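Local coordinates for berberine bridge enzyme-like 28 (Arabidopsis thaliana, PDB 5D79), which binds FAD as a secreted plant oxidoreductase of the oxygen-dependent FAD-linked family and takes part in adaptation to salt stress, at residues L138-R143 and K165-P170; G181-G186 and W242-V247; G405-M410 and T415-R420. One frame throughout, in Å; residues are numbered along the deposited sequence.

Contact 1. Residues L138-R143 and K165-P170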
loop_
_atom_site.group_PDB
_atom_site.type_symbol
_atom_site.label_atom_id
_atom_site.label_comp_id
_atom_site.label_asym_id
_atom_site.label_seq_id
_atom_site.Cartn_x
_atom_site.Cartn_y
_atom_site.Cartn_z
ATOM N N LEU A 138 -18.366 -13.064 -1.097
ATOM C CA LEU A 138 -17.484 -14.213 -1.212
ATOM C C LEU A 138 -18.246 -15.470 -1.604
ATOM O O LEU A 138 -19.455 -15.573 -1.397
ATOM C CB LEU A 138 -16.754 -14.449 0.106
ATOM C CG LEU A 138 -16.173 -13.188 0.737
ATOM C CD1 LEU A 138 -15.567 -13.522 2.095
ATOM C CD2 LEU A 138 -15.149 -12.561 -0.196
ATOM N N ASP A 139 -17.525 -16.426 -2.168
ATOM C CA ASP A 139 -18.050 -17.760 -2.426
ATOM C C ASP A 139 -17.116 -18.732 -1.719
ATOM O O ASP A 139 -16.191 -19.265 -2.334
ATOM C CB ASP A 139 -18.125 -18.032 -3.939
ATOM C CG ASP A 139 -18.585 -19.456 -4.285
ATOM O OD1 ASP A 139 -18.576 -20.355 -3.417
ATOM O OD2 ASP A 139 -18.938 -19.682 -5.463
ATOM N N VAL A 140 -17.344 -18.964 -0.429
ATOM C CA VAL A 140 -16.339 -19.658 0.371
ATOM C C VAL A 140 -16.055 -21.073 -0.158
ATOM O O VAL A 140 -14.931 -21.563 -0.049
ATOM C CB VAL A 140 -16.750 -19.724 1.855
ATOM C CG1 VAL A 140 -15.544 -19.956 2.729
ATOM C CG2 VAL A 140 -17.405 -18.427 2.264
ATOM N N ASP A 141 -17.055 -21.717 -0.760
ATOM C CA ASP A 141 -16.902 -23.108 -1.209
ATOM C C ASP A 141 -16.062 -23.179 -2.485
ATOM O O ASP A 141 -15.322 -24.145 -2.695
ATOM C CB ASP A 141 -18.268 -23.772 -1.439
ATOM C CG ASP A 141 -19.131 -23.831 -0.169
ATOM O OD1 ASP A 141 -18.579 -23.961 0.953
ATOM O OD2 ASP A 141 -20.374 -23.753 -0.305
ATOM N N ASN A 142 -16.167 -22.146 -3.319
ATOM C CA ASN A 142 -15.348 -22.049 -4.522
ATOM C C ASN A 142 -14.120 -21.143 -4.360
ATOM O O ASN A 142 -13.391 -20.901 -5.327
ATOM C CB ASN A 142 -16.201 -21.574 -5.692
ATOM C CG ASN A 142 -16.988 -22.705 -6.319
ATOM O OD1 ASN A 142 -16.599 -23.875 -6.216
ATOM N ND2 ASN A 142 -18.094 -22.371 -6.972
ATOM N N ARG A 143 -13.900 -20.661 -3.136
ATOM C CA ARG A 143 -12.702 -19.896 -2.763
ATOM C C ARG A 143 -12.474 -18.668 -3.618
ATOM O O ARG A 143 -11.349 -18.373 -4.006
ATOM C CB ARG A 143 -11.459 -20.784 -2.821
ATOM C CG ARG A 143 -11.419 -21.821 -1.725
ATOM C CD ARG A 143 -10.248 -22.763 -1.889
ATOM N NE ARG A 143 -10.186 -23.721 -0.791
ATOM C CZ ARG A 143 -11.137 -24.612 -0.527
ATOM N NH1 ARG A 143 -12.237 -24.669 -1.274
ATOM N NH2 ARG A 143 -10.989 -25.440 0.496
ATOM N N LYS A 165 -12.716 -19.996 9.202
ATOM C CA LYS A 165 -11.411 -19.879 9.838
ATOM C C LYS A 165 -10.287 -20.527 9.002
ATOM O O LYS A 165 -9.105 -20.432 9.347
ATOM C CB LYS A 165 -11.461 -20.505 11.233
ATOM C CG LYS A 165 -12.591 -19.987 12.093
ATOM C CD LYS A 165 -12.440 -18.491 12.377
ATOM C CE LYS A 165 -13.601 -17.959 13.207
ATOM N NZ LYS A 165 -13.656 -16.473 13.229
ATOM N N SER A 166 -10.648 -21.179 7.903
ATOM C CA SER A 166 -9.660 -21.907 7.116
ATOM C C SER A 166 -9.291 -21.203 5.796
ATOM O O SER A 166 -8.601 -21.778 4.957
ATOM C CB SER A 166 -10.162 -23.330 6.833
ATOM O OG SER A 166 -11.360 -23.320 6.077
ATOM N N LEU A 167 -9.744 -19.968 5.614
ATOM C CA LEU A 167 -9.370 -19.192 4.438
ATOM C C LEU A 167 -8.872 -17.815 4.831
ATOM O O LEU A 167 -9.181 -17.314 5.912
ATOM C CB LEU A 167 -10.542 -19.048 3.469
ATOM C CG LEU A 167 -11.050 -20.274 2.710
ATOM C CD1 LEU A 167 -12.107 -19.844 1.700
ATOM C CD2 LEU A 167 -9.917 -21.002 2.035
ATOM N N ALA A 168 -8.099 -17.211 3.939
ATOM C CA ALA A 168 -7.500 -15.906 4.178
ATOM C C ALA A 168 -7.303 -15.172 2.860
ATOM O O ALA A 168 -7.620 -15.686 1.789
ATOM C CB ALA A 168 -6.158 -16.053 4.908
ATOM N N PHE A 169 -6.782 -13.960 2.935
ATOM C CA PHE A 169 -6.352 -13.305 1.731
ATOM C C PHE A 169 -5.095 -12.522 2.055
ATOM O O PHE A 169 -5.031 -11.858 3.086
ATOM C CB PHE A 169 -7.447 -12.407 1.150
ATOM C CG PHE A 169 -7.086 -11.845 -0.188
ATOM C CD1 PHE A 169 -7.152 -12.638 -1.321
ATOM C CD2 PHE A 169 -6.624 -10.541 -0.309
ATOM C CE1 PHE A 169 -6.782 -12.139 -2.553
ATOM C CE2 PHE A 169 -6.253 -10.029 -1.547
ATOM C CZ PHE A 169 -6.336 -10.824 -2.663
ATOM N N PRO A 170 -4.080 -12.619 1.179
ATOM C CA PRO A 170 -2.784 -11.979 1.398
ATOM C C PRO A 170 -2.777 -10.496 1.006
ATOM O O PRO A 170 -2.503 -10.177 -0.146
ATOM C CB PRO A 170 -1.855 -12.791 0.497
ATOM C CG PRO A 170 -2.734 -13.205 -0.640
ATOM C CD PRO A 170 -4.091 -13.436 -0.050
#
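A single leucine carries its whole side of this contact: Leu167 divides its two methyls between Val140 and Arg143, at the two ends of one tight turn, and no hydrogen bond crosses from one segment to the other. CD1 of Leu167 lies 3.6 Å from Val140 CG1 and also reaches Val140 O, at 3.7 Å. The other methyl, Leu167 CD2, comes to 3.9 Å from Arg143 NE, and the arginine chain, extended from CG to NE, passes the leucine at about a right angle, with its CG 4.0 Å from Leu167 CD1. Val140 presents CG1 because that branch stands opposite the backbone N (chi1 -159°), while CG2 lies beside this N. The turn belongs to a beta hairpin that joins the antiparallel strands 136-139 and 144-148 in the FAD-binding PCMH-type domain. Asp139 stiffens it as an Asx motif: Asn142 N donates to Asp139 OD1 over 3.0 Å, arriving from above the carboxylate plane, and Asn142 ND2 reaches Asp139 OD2 at 3.2 Å on the syn side but tilted out of that plane, so both carboxylate oxygens are engaged by one residue. Arg143 then takes up positive phi (56°) as the chain turns into the next strand. Asn142 is a predicted N-glycosylation site, without sugar in this structure. Leu167 sits on the short strand 167-168, which pairs with strand 238-248, as does 144-148; it also packs on Leu246 and Asp248 there, while Val140 rests against Thr163 and Thr164 at the end of helix 153-163. NE of Arg143, the atom nearest to Leu167 CD2, forms a salt bridge with Asp248 OD1.

Contact 2. Residues G181-G186 and W242-V247. With FAD (flavin-adenine dinucleotide), chain E.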
loop_
_atom_site.group_PDB
_atom_site.type_symbol
_atom_site.label_atom_id
_atom_site.label_comp_id
_atom_site.label_asym_id
_atom_site.label_seq_id
_atom_site.Cartn_x
_atom_site.Cartn_y
_atom_site.Cartn_z
ATOM N N GLY A 181 -6.597 1.248 -4.014
ATOM C CA GLY A 181 -5.226 1.682 -4.176
ATOM C C GLY A 181 -4.233 0.574 -3.878
ATOM O O GLY A 181 -3.265 0.391 -4.627
ATOM N N GLN A 182 -4.467 -0.175 -2.803
ATOM C CA GLN A 182 -3.481 -1.161 -2.365
ATOM C C GLN A 182 -3.304 -2.296 -3.388
ATOM O O GLN A 182 -2.179 -2.658 -3.726
ATOM C CB GLN A 182 -3.848 -1.740 -0.988
ATOM C CG GLN A 182 -2.799 -2.736 -0.485
ATOM C CD GLN A 182 -3.095 -3.346 0.880
ATOM O OE1 GLN A 182 -3.488 -4.501 0.974
ATOM N NE2 GLN A 182 -2.865 -2.585 1.942
ATOM N N PHE A 183 -4.406 -2.853 -3.884
ATOM C CA PHE A 183 -4.310 -3.998 -4.786
ATOM C C PHE A 183 -3.770 -3.548 -6.144
ATOM O O PHE A 183 -3.023 -4.279 -6.776
ATOM C CB PHE A 183 -5.660 -4.711 -4.978
ATOM C CG PHE A 183 -6.191 -5.407 -3.742
ATOM C CD1 PHE A 183 -5.647 -5.175 -2.479
ATOM C CD2 PHE A 183 -7.246 -6.304 -3.849
ATOM C CE1 PHE A 183 -6.153 -5.820 -1.342
ATOM C CE2 PHE A 183 -7.753 -6.958 -2.720
ATOM C CZ PHE A 183 -7.202 -6.712 -1.465
ATOM N N SER A 184 -4.136 -2.349 -6.591
ATOM C CA SER A 184 -3.656 -1.864 -7.890
ATOM C C SER A 184 -2.163 -1.494 -7.857
ATOM O O SER A 184 -1.553 -1.294 -8.906
ATOM C CB SER A 184 -4.492 -0.666 -8.386
ATOM O OG SER A 184 -4.220 0.543 -7.684
ATOM N N GLY A 185 -1.584 -1.432 -6.659
ATOM C CA GLY A 185 -0.172 -1.121 -6.489
ATOM C C GLY A 185 0.676 -2.284 -5.988
ATOM O O GLY A 185 1.862 -2.112 -5.712
ATOM N N GLY A 186 0.073 -3.468 -5.886
ATOM C CA GLY A 186 0.750 -4.641 -5.355
ATOM C C GLY A 186 0.118 -5.168 -4.068
ATOM O O GLY A 186 -0.870 -5.922 -4.100
ATOM N N TRP A 242 -12.684 -6.154 -7.652
ATOM C CA TRP A 242 -11.685 -7.217 -7.781
ATOM C C TRP A 242 -12.370 -8.561 -7.623
ATOM O O TRP A 242 -13.253 -8.704 -6.773
ATOM C CB TRP A 242 -10.582 -7.126 -6.717
ATOM C CG TRP A 242 -9.778 -5.874 -6.657
ATOM C CD1 TRP A 242 -9.759 -4.970 -5.637
ATOM C CD2 TRP A 242 -8.838 -5.403 -7.629
ATOM N NE1 TRP A 242 -8.883 -3.947 -5.924
ATOM C CE2 TRP A 242 -8.301 -4.191 -7.139
ATOM C CE3 TRP A 242 -8.411 -5.877 -8.877
ATOM C CZ2 TRP A 242 -7.352 -3.450 -7.847
ATOM C CZ3 TRP A 242 -7.471 -5.137 -9.581
ATOM C CH2 TRP A 242 -6.955 -3.932 -9.063
ATOM N N LYS A 243 -11.962 -9.550 -8.412
ATOM C CA LYS A 243 -12.338 -10.930 -8.103
ATOM C C LYS A 243 -11.139 -11.616 -7.479
ATOM O O LYS A 243 -10.154 -11.892 -8.156
ATOM C CB LYS A 243 -12.825 -11.705 -9.337
ATOM C CG LYS A 243 -13.486 -13.036 -8.954
ATOM C CD LYS A 243 -14.121 -13.743 -10.137
ATOM C CE LYS A 243 -14.661 -15.102 -9.714
ATOM N NZ LYS A 243 -15.643 -15.646 -10.705
ATOM N N VAL A 244 -11.226 -11.862 -6.174
ATOM C CA VAL A 244 -10.109 -12.419 -5.423
ATOM C C VAL A 244 -10.121 -13.946 -5.387
ATOM O O VAL A 244 -11.162 -14.591 -5.518
ATOM C CB VAL A 244 -10.076 -11.874 -3.961
ATOM C CG1 VAL A 244 -9.938 -10.367 -3.959
ATOM C CG2 VAL A 244 -11.312 -12.299 -3.184
ATOM N N LYS A 245 -8.930 -14.512 -5.237
ATOM C CA LYS A 245 -8.776 -15.927 -4.961
ATOM C C LYS A 245 -8.416 -16.085 -3.482
ATOM O O LYS A 245 -7.400 -15.568 -3.027
ATOM C CB LYS A 245 -7.698 -16.540 -5.863
ATOM C CG LYS A 245 -7.655 -18.047 -5.836
ATOM C CD LYS A 245 -8.994 -18.614 -6.270
ATOM C CE LYS A 245 -9.206 -19.997 -5.706
ATOM N NZ LYS A 245 -10.487 -20.562 -6.183
ATOM N N LEU A 246 -9.263 -16.777 -2.730
ATOM C CA LEU A 246 -9.014 -17.000 -1.305
ATOM C C LEU A 246 -8.004 -18.131 -1.093
ATOM O O LEU A 246 -8.032 -19.133 -1.796
ATOM C CB LEU A 246 -10.325 -17.304 -0.576
ATOM C CG LEU A 246 -11.408 -16.213 -0.665
ATOM C CD1 LEU A 246 -12.696 -16.614 0.059
ATOM C CD2 LEU A 246 -10.901 -14.847 -0.168
ATOM N N VAL A 247 -7.102 -17.958 -0.129
ATOM C CA VAL A 247 -6.012 -18.904 0.069
ATOM C C VAL A 247 -6.218 -19.663 1.364
ATOM O O VAL A 247 -6.930 -19.210 2.254
ATOM C CB VAL A 247 -4.635 -18.204 0.077
ATOM C CG1 VAL A 247 -4.369 -17.550 -1.283
ATOM C CG2 VAL A 247 -4.549 -17.191 1.196
HETATM P PA FAD E . -6.065 5.891 -2.061
HETATM O O1A FAD E . -5.437 7.215 -1.704
HETATM O O2A FAD E . -7.576 5.938 -2.057
HETATM O O5B FAD E . -5.485 5.383 -3.480
HETATM C C5B FAD E . -4.093 5.422 -3.764
HETATM C C4B FAD E . -3.797 5.451 -5.270
HETATM O O4B FAD E . -4.564 4.451 -5.916
HETATM C C3B FAD E . -4.176 6.790 -5.885
HETATM O O3B FAD E . -3.275 7.155 -6.908
HETATM C C2B FAD E . -5.563 6.526 -6.443
HETATM O O2B FAD E . -5.871 7.357 -7.547
HETATM C C1B FAD E . -5.516 5.040 -6.787
HETATM N N9A FAD E . -6.816 4.344 -6.682
HETATM C C8A FAD E . -7.575 4.092 -5.561
HETATM N N7A FAD E . -8.685 3.406 -5.940
HETATM C C5A FAD E . -8.647 3.216 -7.280
HETATM C C6A FAD E . -9.505 2.591 -8.186
HETATM N N6A FAD E . -10.498 1.818 -7.761
HETATM N N1A FAD E . -9.179 2.560 -9.528
HETATM C C2A FAD E . -8.008 3.137 -9.968
HETATM N N3A FAD E . -7.165 3.757 -9.067
HETATM C C4A FAD E . -7.474 3.797 -7.750
HETATM N N1 FAD E . 0.985 -0.990 1.749
HETATM C C2 FAD E . 1.515 -2.268 1.808
HETATM O O2 FAD E . 1.479 -3.008 0.819
HETATM N N3 FAD E . 2.071 -2.720 2.999
HETATM C C4 FAD E . 2.109 -1.915 4.126
HETATM O O4 FAD E . 2.505 -2.388 5.192
HETATM C C4X FAD E . 1.555 -0.636 4.068
HETATM N N5 FAD E . 1.451 0.150 5.205
HETATM C C5X FAD E . 0.631 1.269 5.189
HETATM C C6 FAD E . 0.301 1.941 6.365
HETATM C C7 FAD E . -0.520 3.070 6.332
HETATM C C7M FAD E . -0.858 3.791 7.602
HETATM C C8 FAD E . -1.058 3.508 5.120
HETATM C C8M FAD E . -1.923 4.733 5.052
HETATM C C9 FAD E . -0.727 2.840 3.946
HETATM C C9A FAD E . 0.154 1.754 3.970
HETATM N N10 FAD E . 0.515 1.106 2.799
HETATM C C10 FAD E . 0.966 -0.197 2.875
HETATM C "C1'" FAD E . 0.342 1.779 1.472
HETATM C "C2'" FAD E . -1.005 1.513 0.826
HETATM O "O2'" FAD E . -1.088 0.148 0.477
HETATM C "C3'" FAD E . -1.111 2.410 -0.401
HETATM O "O3'" FAD E . -1.145 3.753 0.032
HETATM C "C4'" FAD E . -2.376 2.159 -1.185
HETATM O "O4'" FAD E . -2.202 2.577 -2.513
HETATM C "C5'" FAD E . -3.495 2.998 -0.610
HETATM O "O5'" FAD E . -4.723 2.514 -1.105
HETATM P P FAD E . -6.049 3.316 -0.699
HETATM O O1P FAD E . -7.209 2.847 -1.537
HETATM O O2P FAD E . -6.343 3.164 0.773
HETATM O O3P FAD E . -5.536 4.820 -0.979
#
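The backbone N of Gly181 donates a 3.0 Å hydrogen bond to O1P of FAD, at 147°, and two residues further along the same short helix Phe183 turns to meet Trp242 of strand 238-248. A side chain at Gly181 would run into FAD O5', so glycine lets the helix lie directly against the cofactor. Phe183 CB sits 3.2 Å above the plane of the indole, displaced toward its rim, with NE1 of Trp242 3.4 Å from this CB. CG of Phe183 stands anti to its own carbonyl carbon (chi1 -67°), which carries the phenyl ring over the five-membered ring, Phe183 CD2 coming to 3.4 Å from Trp242 CD1. The planes are inclined by 37°, with centroids 4.8 Å apart, an oblique pairing. Val244, two residues on along the strand, brings CG1 to the edge of the phenyl ring, near its plane and 4.2 Å from CE2 of Phe183. The six-membered part of the indole reaches the helix backbone, with Trp242 CZ2 3.6 Å from Ser184 N. The indole is held by a hydrogen bond from Trp242 NE1 to Val179 O, in the first turn of that helix. An alanine in place of Trp242 removes this donor and the surface beneath Phe183 CB, which would probably leave Val179 O without its mate and the phenyl ring freer to turn. Helix 179-184 is thus wedged between the sheet of the PCMH-type fold and the FAD diphosphate. Gly178 N, just ahead of the helix, makes another hydrogen bond to FAD. Because Gly181 N belongs to the first turn and donates to a phosphate oxygen, the N-terminal end of the helix is likely to help offset the negative charge of the diphosphate.

Contact 3. Residues G405-M410 and T415-R420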
loop_
_atom_site.group_PDB
_atom_site.type_symbol
_atom_site.label_atom_id
_atom_site.label_comp_id
_atom_site.label_asym_id
_atom_site.label_seq_id
_atom_site.Cartn_x
_atom_site.Cartn_y
_atom_site.Cartn_z
ATOM N N GLY A 405 10.838 -16.838 -0.425
ATOM C CA GLY A 405 9.626 -17.631 -0.556
ATOM C C GLY A 405 8.930 -17.388 -1.888
ATOM O O GLY A 405 9.575 -17.343 -2.936
ATOM N N LYS A 406 7.616 -17.199 -1.858
ATOM C CA LYS A 406 6.861 -17.017 -3.094
ATOM C C LYS A 406 7.366 -15.784 -3.839
ATOM O O LYS A 406 7.291 -15.708 -5.079
ATOM C CB LYS A 406 5.356 -16.902 -2.803
ATOM C CG LYS A 406 4.467 -16.967 -4.047
ATOM C CD LYS A 406 4.183 -18.414 -4.483
ATOM C CE LYS A 406 3.493 -18.452 -5.841
ATOM N NZ LYS A 406 2.793 -19.737 -6.111
ATOM N N MET A 407 7.927 -14.837 -3.087
ATOM C CA MET A 407 8.377 -13.575 -3.669
ATOM C C MET A 407 9.602 -13.743 -4.562
ATOM O O MET A 407 9.807 -12.942 -5.455
ATOM C CB MET A 407 8.662 -12.541 -2.575
ATOM C CG MET A 407 7.397 -12.086 -1.831
ATOM S SD MET A 407 6.163 -11.305 -2.909
ATOM C CE MET A 407 6.953 -9.734 -3.267
ATOM N N SER A 408 10.405 -14.782 -4.347
ATOM C CA SER A 408 11.544 -15.011 -5.230
ATOM C C SER A 408 11.207 -16.146 -6.196
ATOM O O SER A 408 11.862 -16.340 -7.230
ATOM C CB SER A 408 12.817 -15.301 -4.418
ATOM O OG SER A 408 12.700 -16.472 -3.639
ATOM N N GLU A 409 10.156 -16.880 -5.853
ATOM C CA GLU A 409 9.645 -17.928 -6.718
ATOM C C GLU A 409 9.072 -17.309 -7.985
ATOM O O GLU A 409 9.398 -17.730 -9.098
ATOM C CB GLU A 409 8.586 -18.752 -5.992
ATOM C CG GLU A 409 7.889 -19.746 -6.876
ATOM C CD GLU A 409 7.210 -20.836 -6.083
ATOM O OE1 GLU A 409 6.325 -21.512 -6.651
ATOM O OE2 GLU A 409 7.566 -21.013 -4.894
ATOM N N MET A 410 8.221 -16.301 -7.801
ATOM C CA MET A 410 7.640 -15.554 -8.917
ATOM C C MET A 410 8.694 -14.750 -9.674
ATOM O O MET A 410 9.615 -14.206 -9.053
ATOM C CB MET A 410 6.548 -14.619 -8.416
ATOM C CG MET A 410 5.300 -15.333 -7.953
ATOM S SD MET A 410 4.050 -14.127 -7.504
ATOM C CE MET A 410 3.491 -13.572 -9.114
ATOM N N THR A 415 3.811 -9.970 -12.848
ATOM C CA THR A 415 2.922 -8.844 -12.582
ATOM C C THR A 415 3.796 -7.600 -12.609
ATOM O O THR A 415 5.019 -7.709 -12.517
ATOM C CB THR A 415 2.180 -8.973 -11.225
ATOM O OG1 THR A 415 3.098 -8.776 -10.147
ATOM C CG2 THR A 415 1.510 -10.335 -11.077
ATOM N N PRO A 416 3.192 -6.415 -12.759
ATOM C CA PRO A 416 4.020 -5.203 -12.849
ATOM C C PRO A 416 5.005 -4.999 -11.683
ATOM O O PRO A 416 6.103 -4.484 -11.932
ATOM C CB PRO A 416 2.981 -4.081 -12.897
ATOM C CG PRO A 416 1.819 -4.709 -13.605
ATOM C CD PRO A 416 1.785 -6.142 -13.099
ATOM N N PHE A 417 4.642 -5.402 -10.463
ATOM C CA PHE A 417 5.565 -5.363 -9.327
ATOM C C PHE A 417 6.843 -6.152 -9.659
ATOM O O PHE A 417 6.790 -7.363 -9.912
ATOM C CB PHE A 417 4.883 -5.921 -8.068
ATOM C CG PHE A 417 5.752 -5.897 -6.848
ATOM C CD1 PHE A 417 6.645 -6.933 -6.594
ATOM C CD2 PHE A 417 5.675 -4.842 -5.951
ATOM C CE1 PHE A 417 7.454 -6.917 -5.477
ATOM C CE2 PHE A 417 6.474 -4.819 -4.823
ATOM C CZ PHE A 417 7.370 -5.864 -4.584
ATOM N N PRO A 418 7.996 -5.468 -9.674
ATOM C CA PRO A 418 9.203 -6.083 -10.226
ATOM C C PRO A 418 10.140 -6.734 -9.210
ATOM O O PRO A 418 11.063 -7.450 -9.601
ATOM C CB PRO A 418 9.900 -4.887 -10.869
ATOM C CG PRO A 418 9.637 -3.798 -9.890
ATOM C CD PRO A 418 8.192 -4.024 -9.451
ATOM N N HIS A 419 9.927 -6.471 -7.928
ATOM C CA HIS A 419 10.925 -6.794 -6.912
ATOM C C HIS A 419 10.776 -8.205 -6.385
ATOM O O HIS A 419 10.195 -8.430 -5.325
ATOM C CB HIS A 419 10.834 -5.790 -5.770
ATOM C CG HIS A 419 10.703 -4.382 -6.240
ATOM N ND1 HIS A 419 11.775 -3.651 -6.697
ATOM C CD2 HIS A 419 9.621 -3.586 -6.369
ATOM C CE1 HIS A 419 11.360 -2.458 -7.073
ATOM N NE2 HIS A 419 10.058 -2.392 -6.878
ATOM N N ARG A 420 11.320 -9.153 -7.128
ATOM C CA ARG A 420 11.170 -10.558 -6.791
ATOM C C ARG A 420 12.534 -11.155 -6.427
ATOM O O ARG A 420 13.215 -10.617 -5.563
ATOM C CB ARG A 420 10.499 -11.316 -7.950
ATOM C CG ARG A 420 9.185 -10.674 -8.436
ATOM C CD ARG A 420 8.064 -10.645 -7.389
ATOM N NE ARG A 420 6.799 -10.245 -8.007
ATOM C CZ ARG A 420 5.583 -10.461 -7.499
ATOM N NH1 ARG A 420 5.426 -11.085 -6.331
ATOM N NH2 ARG A 420 4.513 -10.053 -8.167
#
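Arg420 and Met410 lie side by side and point the same way, whereas Met407 slants across the arginine and meets Phe417 at about a right angle. The Arg420 guanidinium is layered between unlike groups: Phe417 CD1 stands 3.6 Å above one face, toward the rim, and Met410 lies against the opposite face, its SD 3.5 Å from Arg420 NH1. The sulfur of Met407 comes equally close to this NH1 at an oblique angle, and the methyl of Met407, CE, continues to 3.6 Å from Phe417 CE1. The bends in Met407 at chi2 (-60°) and chi3 (-72°) bring its sulfur to the arginine and its methyl to the phenyl ring. Nearer the backbone, Arg420 CB faces two carbonyl oxygens at the end of helix 406-409, 3.1 Å from Met407 O and 3.2 Å from Met410 O. Gly405, at the N-cap position of that helix, accepts at its O from both Ser408 N and Glu409 N. Round the guanidinium, NH2 donates weakly to Thr415 OG1 (2.7 Å) and NE weakly to Phe417 O, while NH1 forms a salt bridge with Asp200 OD2. The segment 415-420 folds back on the helix in the connection to strand 425-434 of the seven-stranded antiparallel sheet, and through Asp200 it is joined to the FAD-binding part of the chain. With Met410 over one face and Phe417 over the other, the buried guanidinium turns both faces to apolar groups, so its charge probably relies on Asp200 and the weak bonds to Thr415 OG1 and Phe417 O.

Contacts 1 and 2 touch, their centres 14 Å apart, because both use strand 238-248. Ala168 N lies 2.9 Å from Val247 O, and Arg143 O 2.9 Å from Leu246 N, both probable hydrogen bonds, so the hairpin turn and strand 167-168 are tied to the continuation of the strand that carries Trp242. Phe169 also meets the Phe183 ring. Contact 2 alone bonds FAD; the side chain of His111, the covalent attachment site though unattached here, is about 11 Å from that of Ser184. Contact 3 touches neither: its nearest atoms are about 5 Å from contact 2 and 9 Å from contact 1, while the side chain of Phe417 is about 8 Å from FAD.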